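Local coordinates for protein Alpha/beta hydrolase (Pseudomonas aeruginosa PAO1, PDB 4R1D) that probably acts as a lipase effector of the type VI secretion system, binds calcium, and is bound by the protein Tli4, which confers self-protection, at residues K249-R263 with E272-A284. Residues are numbered along the deposited sequence; the frame is centred on the assembly and turned at random. Where two conformers were deposited one is given.
Sequences KVILVTHSMGGLVAR and ERVLGVVHGVQPA
Leu-252 and Val-274 meet inside a right-handed beta-alpha-beta crossover of the alpha/beta-hydrolase fold, in which strands 250-255 and 274-280 run side by side, 12° from parallel, in the central sheet. The side chains cross at about a right angle, and Leu-252 CG faces both methyls of Val-274, 3.8 Å from Val-274 CG1. On the other face, Val-253 and Val-278 point the same way, with Val-253 CG1 4.0 Å from Val-278 CG1; beta-branched residues suit these extended, buried positions. Leu-252 turns both its N-H and its C=O toward strand 274-280, donating to Gly-276 O and accepting a nearly straight bond from Val-278 N.

After the strand, the chain turns sharply through Ser-256, whose positive phi is that of a nucleophile elbow. Its OG bonds to His-535, consistent with the serine-histidine pair of this family. Pro-283 packs its CD against Ser-256 C.

On the sheet face that carries Thr-254, the His-279 imidazole is wedged between Val-277 CG1 on one face and the Gln-282 amide over the centre of the other. Gly-259, lacking a side chain, lets the Gln-282 amide and the His-279 ring pack close against its backbone, with His-279 ND1 3.6 Å from Gly-259 CA. Arg-263 crosses the ring at about a right angle, the planes 71° apart, its CG approaching His-279 NE2; its guanidinium meets Gln-282 edge-on, while NE bonds to Gly-422 O.

Thr-254 chi1 (77°) places OG1 between backbone N and carbonyl carbon, alongside the imidazole. There His-279 ND1 donates in the ring plane to Thr-254 OG1 (2.9 Å). The hydroxyl donates in turn to a water, 2.7 Å from Thr-254 OG1, which gives its own hydrogens to Ser-256 O and Gly-280 O.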
loop_
_atom_site.group_PDB
_atom_site.type_symbol
_atom_site.label_atom_id
_atom_site.label_comp_id
_atom_site.label_asym_id
_atom_site.label_seq_id
_atom_site.Cartn_x
_atom_site.Cartn_y
_atom_site.Cartn_z
ATOM N N LYS A 249 25.497 -12.999 5.804
ATOM C CA LYS A 249 25.012 -11.632 6.030
ATOM C C LYS A 249 24.377 -11.101 4.743
ATOM O O LYS A 249 24.646 -11.605 3.662
ATOM C CB LYS A 249 26.166 -10.706 6.429
ATOM C CG LYS A 249 26.863 -11.057 7.750
ATOM C CD LYS A 249 25.991 -10.751 8.944
ATOM C CE LYS A 249 26.712 -11.034 10.262
ATOM N NZ LYS A 249 27.636 -9.935 10.642
ATOM N N VAL A 250 23.546 -10.072 4.850
ATOM C CA VAL A 250 22.961 -9.462 3.653
ATOM C C VAL A 250 23.151 -7.945 3.713
ATOM O O VAL A 250 23.436 -7.387 4.769
ATOM C CB VAL A 250 21.446 -9.756 3.525
ATOM C CG1 VAL A 250 21.179 -11.262 3.523
ATOM C CG2 VAL A 250 20.685 -9.081 4.657
ATOM N N ILE A 251 22.994 -7.279 2.580
ATOM C CA ILE A 251 23.065 -5.818 2.534
ATOM C C ILE A 251 21.716 -5.302 2.070
ATOM O O ILE A 251 21.196 -5.768 1.065
ATOM C CB ILE A 251 24.144 -5.354 1.548
ATOM C CG1 ILE A 251 25.514 -5.855 2.001
ATOM C CG2 ILE A 251 24.137 -3.828 1.405
ATOM C CD1 ILE A 251 26.585 -5.738 0.927
ATOM N N LEU A 252 21.142 -4.352 2.800
ATOM C CA LEU A 252 19.857 -3.768 2.400
ATOM C C LEU A 252 20.088 -2.571 1.481
ATOM O O LEU A 252 20.999 -1.776 1.714
ATOM C CB LEU A 252 19.061 -3.296 3.631
ATOM C CG LEU A 252 18.775 -4.328 4.721
ATOM C CD1 LEU A 252 17.849 -3.760 5.792
ATOM C CD2 LEU A 252 18.159 -5.589 4.109
ATOM N N VAL A 253 19.275 -2.455 0.437
ATOM C CA VAL A 253 19.273 -1.264 -0.418
ATOM C C VAL A 253 17.818 -0.834 -0.488
ATOM O O VAL A 253 16.951 -1.602 -0.933
ATOM C CB VAL A 253 19.835 -1.565 -1.823
ATOM C CG1 VAL A 253 19.707 -0.349 -2.713
ATOM C CG2 VAL A 253 21.299 -2.031 -1.723
ATOM N N THR A 254 17.528 0.365 0.007
ATOM C CA THR A 254 16.142 0.778 0.167
ATOM C C THR A 254 15.793 1.997 -0.665
ATOM O O THR A 254 16.638 2.853 -0.934
ATOM C CB THR A 254 15.806 1.092 1.646
ATOM O OG1 THR A 254 16.335 2.372 2.003
ATOM C CG2 THR A 254 16.401 0.028 2.567
ATOM N N HIS A 255 14.527 2.074 -1.052
ATOM C CA HIS A 255 13.990 3.278 -1.690
ATOM C C HIS A 255 12.904 3.895 -0.816
ATOM O O HIS A 255 12.005 3.199 -0.335
ATOM C CB HIS A 255 13.411 2.918 -3.055
ATOM C CG HIS A 255 12.863 4.080 -3.824
ATOM N ND1 HIS A 255 13.648 5.123 -4.275
ATOM C CD2 HIS A 255 11.606 4.356 -4.229
ATOM C CE1 HIS A 255 12.892 5.986 -4.932
ATOM N NE2 HIS A 255 11.652 5.539 -4.928
ATOM N N SER A 256 12.990 5.197 -0.594
ATOM C CA SER A 256 11.848 5.905 -0.013
ATOM C C SER A 256 11.448 5.302 1.345
ATOM O O SER A 256 12.299 5.047 2.198
ATOM C CB SER A 256 10.678 5.847 -1.011
ATOM O OG SER A 256 9.543 6.583 -0.564
ATOM N N MET A 257 10.152 5.069 1.560
ATOM C CA MET A 257 9.689 4.555 2.850
ATOM C C MET A 257 10.240 3.170 3.175
ATOM O O MET A 257 10.165 2.710 4.318
ATOM C CB MET A 257 8.166 4.547 2.916
ATOM C CG MET A 257 7.592 5.907 3.258
ATOM S SD MET A 257 5.807 5.826 3.443
ATOM C CE MET A 257 5.616 4.114 3.994
ATOM N N GLY A 258 10.795 2.502 2.171
ATOM C CA GLY A 258 11.464 1.235 2.416
ATOM C C GLY A 258 12.591 1.414 3.427
ATOM O O GLY A 258 13.020 0.463 4.074
ATOM N N GLY A 259 13.073 2.645 3.566
ATOM C CA GLY A 259 14.102 2.943 4.543
ATOM C C GLY A 259 13.592 2.900 5.976
ATOM O O GLY A 259 14.341 2.621 6.913
ATOM N N LEU A 260 12.318 3.214 6.155
ATOM C CA LEU A 260 11.719 3.114 7.478
ATOM C C LEU A 260 11.504 1.638 7.842
ATOM O O LEU A 260 11.704 1.232 8.998
ATOM C CB LEU A 260 10.408 3.899 7.543
ATOM C CG LEU A 260 10.527 5.432 7.618
ATOM C CD1 LEU A 260 11.136 6.015 6.377
ATOM C CD2 LEU A 260 9.140 6.037 7.853
ATOM N N VAL A 261 11.118 0.844 6.850
ATOM C CA VAL A 261 10.995 -0.602 7.031
ATOM C C VAL A 261 12.341 -1.169 7.480
ATOM O O VAL A 261 12.418 -1.927 8.448
ATOM C CB VAL A 261 10.552 -1.296 5.727
ATOM C CG1 VAL A 261 10.582 -2.828 5.885
ATOM C CG2 VAL A 261 9.148 -0.786 5.282
ATOM N N ALA A 262 13.403 -0.776 6.781
ATOM C CA ALA A 262 14.745 -1.253 7.086
ATOM C C ALA A 262 15.172 -0.860 8.500
ATOM O O ALA A 262 15.730 -1.658 9.240
ATOM C CB ALA A 262 15.743 -0.719 6.071
ATOM N N ARG A 263 14.906 0.378 8.883
ATOM C CA ARG A 263 15.293 0.812 10.218
ATOM C C ARG A 263 14.511 0.086 11.307
ATOM O O ARG A 263 15.072 -0.285 12.327
ATOM C CB ARG A 263 15.178 2.328 10.346
ATOM C CG ARG A 263 16.290 3.073 9.600
ATOM C CD ARG A 263 15.991 4.563 9.495
ATOM N NE ARG A 263 15.883 5.149 10.831
ATOM C CZ ARG A 263 15.178 6.236 11.130
ATOM N NH1 ARG A 263 14.492 6.888 10.191
ATOM N NH2 ARG A 263 15.155 6.675 12.387
ATOM N N GLU A 272 21.312 -8.792 13.377
ATOM C CA GLU A 272 22.705 -8.670 12.986
ATOM C C GLU A 272 22.952 -9.265 11.604
ATOM O O GLU A 272 24.028 -9.116 11.041
ATOM C CB GLU A 272 23.585 -9.381 14.023
ATOM C CG GLU A 272 23.454 -8.837 15.449
ATOM C CD GLU A 272 22.103 -9.121 16.101
ATOM O OE1 GLU A 272 21.426 -10.107 15.725
ATOM O OE2 GLU A 272 21.721 -8.348 17.010
ATOM N N ARG A 273 21.947 -9.959 11.071
ATOM C CA ARG A 273 22.016 -10.511 9.716
ATOM C C ARG A 273 22.378 -9.426 8.698
ATOM O O ARG A 273 22.993 -9.698 7.663
ATOM C CB ARG A 273 20.669 -11.141 9.336
ATOM C CG ARG A 273 20.622 -11.731 7.953
ATOM C CD ARG A 273 21.382 -13.048 7.916
ATOM N NE ARG A 273 20.620 -14.153 8.501
ATOM C CZ ARG A 273 21.163 -15.329 8.795
ATOM N NH1 ARG A 273 22.459 -15.513 8.575
ATOM N NH2 ARG A 273 20.424 -16.312 9.298
ATOM N N VAL A 274 21.982 -8.192 8.989
ATOM C CA VAL A 274 22.236 -7.081 8.072
ATOM C C VAL A 274 23.621 -6.481 8.301
ATOM O O VAL A 274 23.941 -6.005 9.394
ATOM C CB VAL A 274 21.116 -5.999 8.139
ATOM C CG1 VAL A 274 21.505 -4.761 7.334
ATOM C CG2 VAL A 274 19.778 -6.583 7.646
ATOM N N LEU A 275 24.441 -6.516 7.254
ATOM C CA LEU A 275 25.831 -6.067 7.338
ATOM C C LEU A 275 25.926 -4.551 7.251
ATOM O O LEU A 275 26.809 -3.927 7.859
ATOM C CB LEU A 275 26.653 -6.690 6.206
ATOM C CG LEU A 275 28.171 -6.523 6.254
ATOM C CD1 LEU A 275 28.716 -7.152 7.534
ATOM C CD2 LEU A 275 28.790 -7.168 5.027
ATOM N N GLY A 276 25.019 -3.961 6.487
ATOM C CA GLY A 276 25.011 -2.526 6.272
ATOM C C GLY A 276 23.789 -2.129 5.464
ATOM O O GLY A 276 23.065 -2.981 4.949
ATOM N N VAL A 277 23.555 -0.829 5.345
ATOM C CA VAL A 277 22.333 -0.357 4.711
ATOM C C VAL A 277 22.595 0.831 3.803
ATOM O O VAL A 277 23.264 1.793 4.191
ATOM C CB VAL A 277 21.326 0.073 5.777
ATOM C CG1 VAL A 277 20.057 0.612 5.132
ATOM C CG2 VAL A 277 21.006 -1.117 6.712
ATOM N N VAL A 278 22.065 0.735 2.587
ATOM C CA VAL A 278 21.957 1.848 1.667
ATOM C C VAL A 278 20.516 2.356 1.688
ATOM O O VAL A 278 19.577 1.582 1.509
ATOM C CB VAL A 278 22.317 1.386 0.250
ATOM C CG1 VAL A 278 21.835 2.399 -0.820
ATOM C CG2 VAL A 278 23.819 1.125 0.160
ATOM N N HIS A 279 20.352 3.650 1.940
ATOM C CA HIS A 279 19.055 4.317 1.838
ATOM C C HIS A 279 19.061 5.321 0.693
ATOM O O HIS A 279 19.957 6.177 0.608
ATOM C CB HIS A 279 18.747 5.137 3.098
ATOM C CG HIS A 279 18.512 4.337 4.342
ATOM N ND1 HIS A 279 17.668 3.247 4.395
ATOM C CD2 HIS A 279 18.938 4.546 5.612
ATOM C CE1 HIS A 279 17.628 2.786 5.635
ATOM N NE2 HIS A 279 18.387 3.557 6.393
ATOM N N GLY A 280 18.034 5.253 -0.145
ATOM C CA GLY A 280 17.781 6.266 -1.158
ATOM C C GLY A 280 16.484 7.002 -0.859
ATOM O O GLY A 280 15.461 6.385 -0.553
ATOM N N VAL A 281 16.542 8.326 -0.934
ATOM C CA VAL A 281 15.390 9.206 -0.721
ATOM C C VAL A 281 14.446 8.833 0.421
ATOM O O VAL A 281 13.221 8.870 0.257
ATOM C CB VAL A 281 14.573 9.458 -2.023
ATOM C CG1 VAL A 281 15.469 10.041 -3.101
ATOM C CG2 VAL A 281 13.854 8.167 -2.516
ATOM N N GLN A 282 15.010 8.514 1.583
ATOM C CA GLN A 282 14.195 8.156 2.735
ATOM C C GLN A 282 13.553 9.404 3.318
ATOM O O GLN A 282 14.240 10.378 3.577
ATOM C CB GLN A 282 15.032 7.496 3.832
ATOM C CG GLN A 282 14.160 7.001 4.983
ATOM C CD GLN A 282 14.931 6.390 6.140
ATOM O OE1 GLN A 282 16.035 5.827 5.975
ATOM N NE2 GLN A 282 14.349 6.493 7.329
ATOM N N PRO A 283 12.239 9.371 3.527
ATOM C CA PRO A 283 11.592 10.430 4.311
ATOM C C PRO A 283 11.740 10.065 5.798
ATOM O O PRO A 283 10.789 9.594 6.443
ATOM C CB PRO A 283 10.135 10.336 3.867
ATOM C CG PRO A 283 9.936 8.869 3.564
ATOM C CD PRO A 283 11.275 8.379 3.016
ATOM N N ALA A 284 12.945 10.289 6.321
ATOM C CA ALA A 284 13.378 9.753 7.607
ATOM C C ALA A 284 12.490 10.254 8.726
ATOM O O ALA A 284 12.222 9.529 9.693
ATOM C CB ALA A 284 14.851 10.134 7.875
HETATM O O HOH W 1 25.999 -6.986 11.225
HETATM O O HOH W 2 15.057 4.750 1.666
HETATM O O HOH W 3 13.499 8.912 12.606
#